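Local atomic coordinates of putative polyketide synthase (Brevibacillus brevis, PDB entry 5HU7), a protein that probably removes water from beta-hydroxyacyl intermediates held on an acyl carrier protein, acting as a dehydratase domain of a trans-AT polyketide synthase. Residues Leu37-His42 / Arg48-Ile53; Leu56-Ala61 / Tyr111-Glu116; Leu193-Ile198 / Leu213-Pro218; Gln205-Pro210 / Ile287-Arg292. All coordinates share one frame; numbering follows the deposited sequence.

Contact 1. Residues Leu37-His42 / Arg48-Ile53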
loop_
_atom_site.group_PDB
_atom_site.type_symbol
_atom_site.label_atom_id
_atom_site.label_comp_id
_atom_site.label_asym_id
_atom_site.label_seq_id
_atom_site.Cartn_x
_atom_site.Cartn_y
_atom_site.Cartn_z
ATOM N N LEU A 37 10.052 12.732 -11.451
ATOM C CA LEU A 37 10.173 12.329 -12.860
ATOM C C LEU A 37 9.266 13.061 -13.874
ATOM O O LEU A 37 9.762 13.647 -14.845
ATOM C CB LEU A 37 9.922 10.806 -12.952
ATOM C CG LEU A 37 10.180 10.124 -14.284
ATOM C CD1 LEU A 37 11.598 10.426 -14.806
ATOM C CD2 LEU A 37 9.983 8.641 -14.141
ATOM N N PHE A 38 7.958 13.019 -13.658
ATOM C CA PHE A 38 7.008 13.662 -14.580
ATOM C C PHE A 38 6.978 15.170 -14.347
ATOM O O PHE A 38 6.713 15.930 -15.274
ATOM C CB PHE A 38 5.605 13.062 -14.430
ATOM C CG PHE A 38 5.528 11.661 -14.990
ATOM C CD1 PHE A 38 6.125 10.594 -14.327
ATOM C CD2 PHE A 38 4.895 11.413 -16.204
ATOM C CE1 PHE A 38 6.080 9.314 -14.858
ATOM C CE2 PHE A 38 4.862 10.131 -16.738
ATOM C CZ PHE A 38 5.449 9.090 -16.060
ATOM N N MET A 39 7.358 15.594 -13.149
ATOM C CA MET A 39 7.402 17.000 -12.754
ATOM C C MET A 39 8.623 17.680 -13.374
ATOM O O MET A 39 8.640 18.906 -13.440
ATOM C CB MET A 39 7.533 17.152 -11.222
ATOM C CG MET A 39 6.759 16.148 -10.404
ATOM S SD MET A 39 5.005 16.246 -10.706
ATOM C CE MET A 39 4.623 17.219 -9.459
ATOM N N ALA A 40 9.677 16.872 -13.707
ATOM C CA ALA A 40 10.980 17.272 -14.277
ATOM C C ALA A 40 10.890 18.458 -15.230
ATOM O O ALA A 40 10.302 18.346 -16.318
ATOM C CB ALA A 40 11.634 16.095 -14.992
ATOM N N ASP A 41 11.459 19.596 -14.795
ATOM C CA ASP A 41 11.417 20.842 -15.537
ATOM C C ASP A 41 12.773 21.547 -15.584
ATOM O O ASP A 41 13.621 21.359 -14.706
ATOM C CB ASP A 41 10.383 21.759 -14.879
ATOM C CG ASP A 41 9.908 22.865 -15.783
ATOM O OD1 ASP A 41 10.654 23.849 -15.954
ATOM O OD2 ASP A 41 8.740 22.803 -16.236
ATOM N N HIS A 42 12.952 22.368 -16.627
ATOM C CA HIS A 42 14.149 23.191 -16.851
ATOM C C HIS A 42 14.574 24.047 -15.626
ATOM O O HIS A 42 13.796 24.863 -15.123
ATOM C CB HIS A 42 13.993 24.095 -18.111
ATOM C CG HIS A 42 12.653 24.768 -18.257
ATOM N ND1 HIS A 42 12.330 25.911 -17.539
ATOM C CD2 HIS A 42 11.594 24.427 -19.035
ATOM C CE1 HIS A 42 11.094 26.229 -17.904
ATOM N NE2 HIS A 42 10.608 25.353 -18.795
ATOM N N ARG A 48 3.252 25.600 -10.800
ATOM C CA ARG A 48 2.834 25.198 -12.130
ATOM C C ARG A 48 1.794 24.088 -12.097
ATOM O O ARG A 48 1.620 23.419 -11.104
ATOM C CB ARG A 48 4.041 24.762 -12.986
ATOM C CG ARG A 48 4.787 23.571 -12.442
ATOM C CD ARG A 48 6.032 23.366 -13.234
ATOM N NE ARG A 48 6.806 22.203 -12.824
ATOM C CZ ARG A 48 7.499 22.116 -11.694
ATOM N NH1 ARG A 48 7.493 23.116 -10.820
ATOM N NH2 ARG A 48 8.192 21.021 -11.421
ATOM N N PHE A 49 1.157 23.880 -13.212
ATOM C CA PHE A 49 0.114 22.874 -13.391
ATOM C C PHE A 49 0.732 21.502 -13.422
ATOM O O PHE A 49 1.779 21.323 -14.046
ATOM C CB PHE A 49 -0.641 23.100 -14.725
ATOM C CG PHE A 49 -1.419 24.391 -14.808
ATOM C CD1 PHE A 49 -2.334 24.735 -13.815
ATOM C CD2 PHE A 49 -1.256 25.254 -15.885
ATOM C CE1 PHE A 49 -3.045 25.943 -13.881
ATOM C CE2 PHE A 49 -1.962 26.459 -15.944
ATOM C CZ PHE A 49 -2.842 26.801 -14.931
ATOM N N PHE A 50 0.078 20.521 -12.779
ATOM C CA PHE A 50 0.515 19.122 -12.838
ATOM C C PHE A 50 0.471 18.693 -14.309
ATOM O O PHE A 50 -0.497 19.027 -14.980
ATOM C CB PHE A 50 -0.427 18.227 -12.020
ATOM C CG PHE A 50 0.068 16.822 -11.764
ATOM C CD1 PHE A 50 1.116 16.590 -10.880
ATOM C CD2 PHE A 50 -0.619 15.726 -12.258
ATOM C CE1 PHE A 50 1.538 15.301 -10.595
ATOM C CE2 PHE A 50 -0.239 14.429 -11.916
ATOM C CZ PHE A 50 0.839 14.223 -11.100
ATOM N N PRO A 51 1.488 18.006 -14.856
ATOM C CA PRO A 51 1.428 17.622 -16.275
ATOM C C PRO A 51 0.193 16.807 -16.659
ATOM O O PRO A 51 -0.221 15.939 -15.905
ATOM C CB PRO A 51 2.719 16.834 -16.491
ATOM C CG PRO A 51 3.585 17.171 -15.396
ATOM C CD PRO A 51 2.753 17.568 -14.229
ATOM N N LEU A 52 -0.395 17.101 -17.820
ATOM C CA LEU A 52 -1.599 16.435 -18.350
ATOM C C LEU A 52 -1.493 14.882 -18.358
ATOM O O LEU A 52 -2.295 14.207 -17.705
ATOM C CB LEU A 52 -1.946 17.002 -19.752
ATOM C CG LEU A 52 -2.363 18.490 -19.835
ATOM C CD1 LEU A 52 -2.551 19.016 -21.299
ATOM C CD2 LEU A 52 -3.537 18.789 -18.978
ATOM N N ILE A 53 -0.495 14.330 -19.054
ATOM C CA ILE A 53 -0.243 12.874 -19.082
ATOM C C ILE A 53 0.006 12.250 -17.710
ATOM O O ILE A 53 -0.239 11.057 -17.525
ATOM C CB ILE A 53 0.906 12.490 -20.051
ATOM C CG1 ILE A 53 2.204 13.321 -19.717
ATOM C CG2 ILE A 53 0.416 12.655 -21.507
ATOM C CD1 ILE A 53 3.427 12.854 -20.334
#
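Arg48 and Met39 meet where the loop after strand 26-32 comes against strand 48-49 and the start of helix 52-65, in the N-terminal hotdog half. The guanidinium reaches back across the turn and gives NH2 to the main-chain oxygen of Met39, with 3.0 Å between Arg48 NH2 and Met39 O. The bond is nearly straight at the hydrogen (166°) and lies close to the guanidinium plane, although the donor stands above the plane of the carbonyl. An extended chain from CG to NE carries the group this far. The same NH2 bonds weakly to Gly34 O, while NH1 makes a weak bond to Gly46 O. His42, Gly46 and Pro51 have the spacing of the HxxxGxxxxP signature of polyketide synthase dehydratases, so Arg48 lies within that signature and ties it, through Met39 O, to the loop before it. Asp41 adds only a long ion pair: its OD2 is 4.0 Å from Arg48 NE, well out of the guanidinium plane. Deeper in, the Met39 chain bends at chi2 and chi3 and brings its sulfur obliquely to Phe50, a Met-aromatic contact with 3.6 Å between Met39 SD and Phe50 CE1. Beside it, Pro51 CG rests 3.4 Å from Phe38 O.

Contact 2. Residues Leu56-Ala61 / Tyr111-Glu116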
loop_
_atom_site.group_PDB
_atom_site.type_symbol
_atom_site.label_atom_id
_atom_site.label_comp_id
_atom_site.label_asym_id
_atom_site.label_seq_id
_atom_site.Cartn_x
_atom_site.Cartn_y
_atom_site.Cartn_z
ATOM N N LEU A 56 -3.135 10.709 -16.377
ATOM C CA LEU A 56 -3.518 9.456 -17.013
ATOM C C LEU A 56 -2.669 8.307 -16.550
ATOM O O LEU A 56 -3.173 7.215 -16.292
ATOM C CB LEU A 56 -3.418 9.593 -18.519
ATOM C CG LEU A 56 -4.258 10.710 -19.171
ATOM C CD1 LEU A 56 -3.916 10.807 -20.648
ATOM C CD2 LEU A 56 -5.715 10.476 -18.979
ATOM N N GLU A 57 -1.373 8.547 -16.480
ATOM C CA GLU A 57 -0.368 7.587 -15.999
ATOM C C GLU A 57 -0.610 7.195 -14.518
ATOM O O GLU A 57 -0.556 6.014 -14.196
ATOM C CB GLU A 57 1.036 8.183 -16.187
ATOM C CG GLU A 57 2.191 7.274 -15.855
ATOM C CD GLU A 57 2.168 5.913 -16.510
ATOM O OE1 GLU A 57 1.772 5.839 -17.688
ATOM O OE2 GLU A 57 2.512 4.910 -15.844
ATOM N N MET A 58 -0.921 8.179 -13.653
ATOM C CA MET A 58 -1.230 7.948 -12.233
ATOM C C MET A 58 -2.504 7.099 -12.079
ATOM O O MET A 58 -2.512 6.129 -11.344
ATOM C CB MET A 58 -1.385 9.274 -11.471
ATOM C CG MET A 58 -1.280 9.115 -9.980
ATOM S SD MET A 58 -1.739 10.564 -8.987
ATOM C CE MET A 58 -0.614 11.642 -9.455
ATOM N N ALA A 59 -3.568 7.464 -12.789
ATOM C CA ALA A 59 -4.842 6.740 -12.781
ATOM C C ALA A 59 -4.691 5.304 -13.274
ATOM O O ALA A 59 -5.275 4.387 -12.693
ATOM C CB ALA A 59 -5.829 7.466 -13.660
ATOM N N ARG A 60 -3.891 5.109 -14.322
ATOM C CA ARG A 60 -3.629 3.791 -14.894
ATOM C C ARG A 60 -2.849 2.926 -13.923
ATOM O O ARG A 60 -3.127 1.743 -13.799
ATOM C CB ARG A 60 -2.818 3.974 -16.185
ATOM C CG ARG A 60 -2.551 2.693 -16.945
ATOM C CD ARG A 60 -1.318 2.843 -17.771
ATOM N NE ARG A 60 -0.106 3.003 -16.945
ATOM C CZ ARG A 60 0.573 2.019 -16.356
ATOM N NH1 ARG A 60 0.169 0.757 -16.476
ATOM N NH2 ARG A 60 1.666 2.289 -15.648
ATOM N N ALA A 61 -1.826 3.498 -13.299
ATOM C CA ALA A 61 -1.007 2.798 -12.321
ATOM C C ALA A 61 -1.868 2.315 -11.122
ATOM O O ALA A 61 -1.754 1.168 -10.742
ATOM C CB ALA A 61 0.113 3.708 -11.851
ATOM N N TYR A 111 -12.452 6.323 -10.993
ATOM C CA TYR A 111 -11.302 6.820 -10.241
ATOM C C TYR A 111 -11.406 8.302 -10.024
ATOM O O TYR A 111 -12.065 9.002 -10.787
ATOM C CB TYR A 111 -9.961 6.452 -10.886
ATOM C CG TYR A 111 -9.584 7.285 -12.084
ATOM C CD1 TYR A 111 -8.948 8.503 -11.931
ATOM C CD2 TYR A 111 -9.867 6.855 -13.372
ATOM C CE1 TYR A 111 -8.712 9.335 -13.021
ATOM C CE2 TYR A 111 -9.608 7.665 -14.481
ATOM C CZ TYR A 111 -8.997 8.887 -14.306
ATOM O OH TYR A 111 -8.740 9.653 -15.409
ATOM N N LYS A 112 -10.737 8.789 -8.980
ATOM C CA LYS A 112 -10.637 10.214 -8.692
ATOM C C LYS A 112 -9.268 10.519 -8.200
ATOM O O LYS A 112 -8.800 9.868 -7.280
ATOM C CB LYS A 112 -11.602 10.672 -7.611
ATOM C CG LYS A 112 -13.049 10.589 -7.975
ATOM C CD LYS A 112 -13.888 11.571 -7.138
ATOM C CE LYS A 112 -14.900 10.916 -6.250
ATOM N NZ LYS A 112 -16.109 10.536 -6.986
ATOM N N ILE A 113 -8.680 11.588 -8.707
ATOM C CA ILE A 113 -7.388 12.080 -8.262
ATOM C C ILE A 113 -7.760 13.311 -7.477
ATOM O O ILE A 113 -8.456 14.173 -7.992
ATOM C CB ILE A 113 -6.404 12.353 -9.411
ATOM C CG1 ILE A 113 -6.021 11.036 -10.103
ATOM C CG2 ILE A 113 -5.153 13.068 -8.900
ATOM C CD1 ILE A 113 -5.275 11.166 -11.506
ATOM N N TYR A 114 -7.347 13.388 -6.231
ATOM C CA TYR A 114 -7.753 14.502 -5.387
ATOM C C TYR A 114 -6.715 14.813 -4.332
ATOM O O TYR A 114 -5.866 13.983 -4.043
ATOM C CB TYR A 114 -9.129 14.170 -4.740
ATOM C CG TYR A 114 -9.091 13.047 -3.735
ATOM C CD1 TYR A 114 -9.330 11.737 -4.110
ATOM C CD2 TYR A 114 -8.882 13.309 -2.387
ATOM C CE1 TYR A 114 -9.298 10.698 -3.177
ATOM C CE2 TYR A 114 -8.874 12.283 -1.442
ATOM C CZ TYR A 114 -9.079 10.980 -1.837
ATOM O OH TYR A 114 -9.038 9.985 -0.888
ATOM N N SER A 115 -6.806 15.992 -3.750
ATOM C CA SER A 115 -5.880 16.444 -2.706
ATOM C C SER A 115 -6.572 17.345 -1.702
ATOM O O SER A 115 -7.715 17.735 -1.906
ATOM C CB SER A 115 -4.691 17.174 -3.323
ATOM O OG SER A 115 -5.029 18.465 -3.783
ATOM N N GLU A 116 -5.866 17.647 -0.596
ATOM C CA GLU A 116 -6.305 18.559 0.471
ATOM C C GLU A 116 -7.562 18.063 1.175
ATOM O O GLU A 116 -7.648 18.134 2.395
ATOM C CB GLU A 116 -6.497 19.978 -0.090
ATOM C CG GLU A 116 -6.576 21.052 0.976
ATOM C CD GLU A 116 -6.576 22.477 0.457
ATOM O OE1 GLU A 116 -5.711 22.782 -0.391
ATOM O OE2 GLU A 116 -7.386 23.306 0.932
#
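Ala59 sets its methyl group over one face of the Tyr111 ring, where the helix of the N-terminal hotdog fold lies against its antiparallel sheet. Ala59 CB is 3.5 Å from the ring centroid of Tyr111 and 15° off the ring normal, a CH-pi contact displaced slightly toward the CE1 and CZ atoms. Tyr111 can present its face in this way because chi1 of 77° places CG between the backbone N and the carbonyl carbon, so that the ring lies across the helix surface. The axes of the short segments 56-61 and 111-115 approach to 9.4 Å, and their directions differ by 123°. Two residues along the strand, Ile113 points to the same side and fills the next place with its two branches. Ile113 CD1 lies 4.3 Å from Ala59 CB, and the other branch, through CG2, comes to 4.2 Å from Met58 SD. Met79 of strand 76-84 touches both Ala59 and Tyr111, and Val97 and Val99 of strand 95-105 continue the apolar layer beside Ile113 and Met58. No hydrogen bond crosses this greasy interface, and the one polar atom it buries, Tyr111 OH, has no hydrogen-bonding partner in the model; Ala59 CB lies 4.0 Å from that oxygen.

Contact 3. Residues Leu193-Ile198 / Leu213-Pro218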
loop_
_atom_site.group_PDB
_atom_site.type_symbol
_atom_site.label_atom_id
_atom_site.label_comp_id
_atom_site.label_asym_id
_atom_site.label_seq_id
_atom_site.Cartn_x
_atom_site.Cartn_y
_atom_site.Cartn_z
ATOM N N LEU A 193 9.131 10.750 -33.337
ATOM C CA LEU A 193 9.597 11.086 -32.000
ATOM C C LEU A 193 10.942 10.502 -31.668
ATOM O O LEU A 193 11.250 9.380 -32.042
ATOM C CB LEU A 193 8.586 10.579 -30.957
ATOM C CG LEU A 193 7.207 11.184 -31.045
ATOM C CD1 LEU A 193 6.249 10.379 -30.243
ATOM C CD2 LEU A 193 7.204 12.643 -30.617
ATOM N N SER A 194 11.658 11.201 -30.801
ATOM C CA SER A 194 12.922 10.744 -30.241
ATOM C C SER A 194 12.868 11.223 -28.809
ATOM O O SER A 194 13.489 12.213 -28.433
ATOM C CB SER A 194 14.110 11.260 -31.046
ATOM O OG SER A 194 15.290 11.324 -30.269
ATOM N N LEU A 195 12.021 10.539 -28.032
ATOM C CA LEU A 195 11.773 10.881 -26.646
ATOM C C LEU A 195 13.050 10.738 -25.820
ATOM O O LEU A 195 13.857 9.847 -26.093
ATOM C CB LEU A 195 10.647 10.010 -26.059
ATOM C CG LEU A 195 9.259 10.231 -26.656
ATOM C CD1 LEU A 195 8.275 9.186 -26.176
ATOM C CD2 LEU A 195 8.748 11.621 -26.363
ATOM N N PRO A 196 13.283 11.628 -24.829
ATOM C CA PRO A 196 14.521 11.526 -24.040
ATOM C C PRO A 196 14.710 10.179 -23.352
ATOM O O PRO A 196 13.748 9.471 -23.089
ATOM C CB PRO A 196 14.405 12.669 -23.029
ATOM C CG PRO A 196 13.409 13.594 -23.594
ATOM C CD PRO A 196 12.460 12.771 -24.385
ATOM N N SER A 197 15.968 9.830 -23.091
ATOM C CA SER A 197 16.340 8.569 -22.452
ATOM C C SER A 197 15.821 8.502 -21.012
ATOM O O SER A 197 15.973 9.455 -20.246
ATOM C CB SER A 197 17.860 8.395 -22.467
ATOM O OG SER A 197 18.516 9.492 -21.852
ATOM N N ILE A 198 15.174 7.387 -20.678
ATOM C CA ILE A 198 14.636 7.102 -19.352
ATOM C C ILE A 198 15.204 5.732 -18.978
ATOM O O ILE A 198 15.275 4.846 -19.839
ATOM C CB ILE A 198 13.073 7.135 -19.386
ATOM C CG1 ILE A 198 12.553 8.551 -19.727
ATOM C CG2 ILE A 198 12.439 6.642 -18.085
ATOM C CD1 ILE A 198 12.838 9.684 -18.748
ATOM N N LEU A 213 4.178 14.990 -23.674
ATOM C CA LEU A 213 3.339 16.191 -23.808
ATOM C C LEU A 213 4.153 17.387 -24.320
ATOM O O LEU A 213 3.632 18.220 -25.062
ATOM C CB LEU A 213 2.719 16.519 -22.432
ATOM C CG LEU A 213 1.792 17.744 -22.325
ATOM C CD1 LEU A 213 0.512 17.527 -23.128
ATOM C CD2 LEU A 213 1.518 18.071 -20.829
ATOM N N GLU A 214 5.440 17.446 -23.976
ATOM C CA GLU A 214 6.304 18.543 -24.431
ATOM C C GLU A 214 6.564 18.452 -25.964
ATOM O O GLU A 214 7.015 19.440 -26.557
ATOM C CB GLU A 214 7.659 18.595 -23.661
ATOM C CG GLU A 214 7.606 18.318 -22.159
ATOM C CD GLU A 214 6.494 18.974 -21.360
ATOM O OE1 GLU A 214 6.502 20.222 -21.246
ATOM O OE2 GLU A 214 5.656 18.237 -20.789
ATOM N N SER A 215 6.310 17.263 -26.576
ATOM C CA SER A 215 6.487 16.992 -27.997
ATOM C C SER A 215 5.190 17.096 -28.778
ATOM O O SER A 215 5.199 17.553 -29.916
ATOM C CB SER A 215 7.042 15.586 -28.184
ATOM O OG SER A 215 8.231 15.407 -27.433
ATOM N N LEU A 216 4.103 16.603 -28.206
ATOM C CA LEU A 216 2.792 16.589 -28.826
ATOM C C LEU A 216 2.161 17.957 -28.891
ATOM O O LEU A 216 1.621 18.324 -29.924
ATOM C CB LEU A 216 1.869 15.626 -28.063
ATOM C CG LEU A 216 2.175 14.127 -28.226
ATOM C CD1 LEU A 216 1.219 13.286 -27.393
ATOM C CD2 LEU A 216 2.089 13.699 -29.655
ATOM N N LEU A 217 2.223 18.714 -27.811
ATOM C CA LEU A 217 1.636 20.057 -27.767
ATOM C C LEU A 217 2.086 20.960 -28.945
ATOM O O LEU A 217 1.215 21.369 -29.704
ATOM C CB LEU A 217 1.897 20.709 -26.397
ATOM C CG LEU A 217 1.379 22.145 -26.211
ATOM C CD1 LEU A 217 -0.122 22.268 -26.601
ATOM C CD2 LEU A 217 1.598 22.587 -24.778
ATOM N N PRO A 218 3.389 21.194 -29.217
ATOM C CA PRO A 218 3.749 21.996 -30.413
ATOM C C PRO A 218 3.230 21.398 -31.729
ATOM O O PRO A 218 2.891 22.127 -32.659
ATOM C CB PRO A 218 5.290 22.047 -30.378
ATOM C CG PRO A 218 5.721 21.027 -29.403
ATOM C CD PRO A 218 4.587 20.813 -28.442
#
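Ser215 is the point on which two leucines converge. Leu193 brings CD2 to 3.8 Å from Ser215 CB, and Leu195 brings its own CD2 to 4.0 Å from Ser215 OG, so one methyl meets the carbon and the other the hydroxyl oxygen of the same short side chain. Neither approach is a hydrogen bond; the contact rests on van der Waals touch alone and buries just 107 Å² in total. The serine torsion explains the division: with chi1 at -55°, OG lies beside the backbone N and is turned to Leu195, while CB itself faces Leu193. In the next shell, Leu193 is fixed as the last residue of strand 188-193, with main-chain bonding to Lys257. Ser194 is paired in the same manner with Gly178, and beyond Leu195 the oxygen of Pro196 is bonded to His209 NE2. On the helix side, Ser215 O receives a bond from Ser219 OG, next to the kink at Pro218, whose ring nitrogen has no hydrogen to give to the preceding turn. Helix 212-227 is the long helix of the second hotdog half; this contact covers its first turn, at Ser215, with the chain leaving strand 188-193, while Leu216 packs on Ala259 and Ile261 of strand 258-263.

Contact 4. Residues Gln205-Pro210 / Ile287-Arg292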
loop_
_atom_site.group_PDB
_atom_site.type_symbol
_atom_site.label_atom_id
_atom_site.label_comp_id
_atom_site.label_asym_id
_atom_site.label_seq_id
_atom_site.Cartn_x
_atom_site.Cartn_y
_atom_site.Cartn_z
ATOM N N GLN A 205 8.079 0.717 -15.283
ATOM C CA GLN A 205 6.818 1.001 -14.568
ATOM C C GLN A 205 5.869 1.920 -15.366
ATOM O O GLN A 205 4.660 1.871 -15.162
ATOM C CB GLN A 205 7.112 1.609 -13.183
ATOM C CG GLN A 205 7.702 0.596 -12.201
ATOM C CD GLN A 205 8.316 1.251 -10.988
ATOM O OE1 GLN A 205 9.131 2.172 -11.098
ATOM N NE2 GLN A 205 8.011 0.744 -9.801
ATOM N N LEU A 206 6.403 2.663 -16.339
ATOM C CA LEU A 206 5.642 3.602 -17.151
ATOM C C LEU A 206 5.048 3.056 -18.448
ATOM O O LEU A 206 5.501 2.055 -18.989
ATOM C CB LEU A 206 6.549 4.785 -17.483
ATOM C CG LEU A 206 7.200 5.481 -16.267
ATOM C CD1 LEU A 206 7.942 6.759 -16.683
ATOM C CD2 LEU A 206 6.167 5.737 -15.168
ATOM N N VAL A 207 3.963 3.679 -18.877
ATOM C CA VAL A 207 3.333 3.471 -20.168
ATOM C C VAL A 207 3.550 4.790 -20.949
ATOM O O VAL A 207 4.111 4.774 -22.048
ATOM C CB VAL A 207 1.840 3.056 -20.039
ATOM C CG1 VAL A 207 1.088 3.204 -21.363
ATOM C CG2 VAL A 207 1.736 1.622 -19.527
ATOM N N PHE A 208 3.143 5.930 -20.325
ATOM C CA PHE A 208 3.315 7.272 -20.859
ATOM C C PHE A 208 4.654 7.810 -20.437
ATOM O O PHE A 208 4.955 7.847 -19.238
ATOM C CB PHE A 208 2.262 8.231 -20.327
ATOM C CG PHE A 208 0.854 7.942 -20.773
ATOM C CD1 PHE A 208 0.394 8.391 -22.000
ATOM C CD2 PHE A 208 -0.035 7.294 -19.937
ATOM C CE1 PHE A 208 -0.906 8.148 -22.391
ATOM C CE2 PHE A 208 -1.331 7.022 -20.348
ATOM C CZ PHE A 208 -1.756 7.454 -21.564
ATOM N N HIS A 209 5.442 8.282 -21.416
ATOM C CA HIS A 209 6.757 8.824 -21.186
ATOM C C HIS A 209 6.577 10.202 -20.525
ATOM O O HIS A 209 5.652 10.929 -20.899
ATOM C CB HIS A 209 7.479 8.958 -22.530
ATOM C CG HIS A 209 8.928 9.261 -22.428
ATOM N ND1 HIS A 209 9.378 10.554 -22.220
ATOM C CD2 HIS A 209 9.991 8.432 -22.499
ATOM C CE1 HIS A 209 10.699 10.458 -22.120
ATOM N NE2 HIS A 209 11.114 9.219 -22.390
ATOM N N PRO A 210 7.456 10.612 -19.573
ATOM C CA PRO A 210 7.272 11.919 -18.930
ATOM C C PRO A 210 7.440 13.146 -19.833
ATOM O O PRO A 210 7.046 14.234 -19.419
ATOM C CB PRO A 210 8.321 11.894 -17.807
ATOM C CG PRO A 210 9.327 10.945 -18.253
ATOM C CD PRO A 210 8.588 9.886 -18.966
ATOM N N ILE A 287 0.097 0.149 -33.153
ATOM C CA ILE A 287 -0.372 1.142 -32.182
ATOM C C ILE A 287 -0.378 0.548 -30.767
ATOM O O ILE A 287 -0.898 -0.552 -30.551
ATOM C CB ILE A 287 -1.775 1.681 -32.591
ATOM C CG1 ILE A 287 -1.665 2.445 -33.900
ATOM C CG2 ILE A 287 -2.370 2.568 -31.488
ATOM C CD1 ILE A 287 -2.891 2.634 -34.618
ATOM N N GLY A 288 0.218 1.279 -29.842
ATOM C CA GLY A 288 0.257 0.921 -28.436
ATOM C C GLY A 288 -0.749 1.698 -27.609
ATOM O O GLY A 288 -1.180 1.208 -26.572
ATOM N N ILE A 289 -1.071 2.957 -28.025
ATOM C CA ILE A 289 -1.997 3.840 -27.323
ATOM C C ILE A 289 -2.813 4.661 -28.326
ATOM O O ILE A 289 -2.263 5.302 -29.216
ATOM C CB ILE A 289 -1.263 4.816 -26.355
ATOM C CG1 ILE A 289 -0.352 4.087 -25.329
ATOM C CG2 ILE A 289 -2.287 5.704 -25.625
ATOM C CD1 ILE A 289 0.725 4.933 -24.760
ATOM N N ARG A 290 -4.116 4.703 -28.129
ATOM C CA ARG A 290 -5.033 5.483 -28.944
ATOM C C ARG A 290 -5.831 6.404 -28.008
ATOM O O ARG A 290 -6.374 5.930 -27.025
ATOM C CB ARG A 290 -5.945 4.560 -29.725
ATOM C CG ARG A 290 -7.187 5.230 -30.292
ATOM C CD ARG A 290 -7.990 4.275 -31.121
ATOM N NE ARG A 290 -7.333 3.957 -32.385
ATOM C CZ ARG A 290 -7.805 3.107 -33.292
ATOM N NH1 ARG A 290 -8.934 2.438 -33.070
ATOM N NH2 ARG A 290 -7.137 2.898 -34.423
ATOM N N MET A 291 -5.884 7.710 -28.318
ATOM C CA MET A 291 -6.602 8.714 -27.561
ATOM C C MET A 291 -7.621 9.271 -28.516
ATOM O O MET A 291 -7.258 9.709 -29.604
ATOM C CB MET A 291 -5.675 9.838 -27.097
ATOM C CG MET A 291 -4.598 9.364 -26.156
ATOM S SD MET A 291 -3.352 10.601 -25.855
ATOM C CE MET A 291 -4.224 11.670 -24.811
ATOM N N ARG A 292 -8.887 9.161 -28.174
ATOM C CA ARG A 292 -9.967 9.653 -29.003
ATOM C C ARG A 292 -10.735 10.719 -28.238
ATOM O O ARG A 292 -11.041 10.532 -27.068
ATOM C CB ARG A 292 -10.886 8.490 -29.433
ATOM C CG ARG A 292 -10.212 7.498 -30.409
ATOM C CD ARG A 292 -10.019 8.124 -31.799
ATOM N NE ARG A 292 -9.503 7.244 -32.859
ATOM C CZ ARG A 292 -10.199 6.295 -33.491
ATOM N NH1 ARG A 292 -9.626 5.572 -34.448
ATOM N NH2 ARG A 292 -11.463 6.043 -33.153
#
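Ile289 reaches with both of its branches toward two consecutive residues of the loop 205-210, which packs against strand 287-298. Its longer branch ends at CD1, 3.8 Å from Val207 CG1, where the two aliphatic chains meet at a slant. The shorter branch, CG2, approaches the rim atom Phe208 CE1 at 4.3 Å, coming obliquely to the ring. The forked grip follows from chi1 of -55°, which puts CG2 anti to the backbone N and CG1 anti to the carbonyl carbon, so the two methyl ends spread apart along the loop. All three residues are buried and the contact is wholly apolar. Leu247 of strand 241-249 touches both Ile289 and Phe208, and Ile249 touches Val207, which extends the same hydrophobic patch onto the adjacent strand. From the other side comes helix 52-65: Leu56 packs on Phe208, and Glu57 OE1 accepts the backbone N-H groups of Val207 and Phe208, holding the loop against the strand. At Gly288 the strand turns a corner, and Gly288 and Ile289 together face Leu280 of strand 276-281. Two residues opposite one across an antiparallel pair make a classic beta bulge, here within the sheet of the second hotdog half.

In the fold
The four contacts sample a double hotdog domain from its core to its partly buried margin. Contacts 2 and 4 are buried and apolar; contact 3, also buried, is a small van der Waals touch of two leucines on a serine; contact 1, only partly buried, adds a hydrogen bond and a long ion pair. Contacts 1 and 2 share helix 52-65 and meet where Phe50 packs on Met58. Contacts 3 and 4 belong to the other half, joined where Leu195 and Ile198 pack on His209 and Ile198 also on Pro210. Between the halves, Phe38 lies against Leu206 and Ile53 against Leu213. Contacts 2 and 3 do not touch, their nearest atoms being about 8 Å apart.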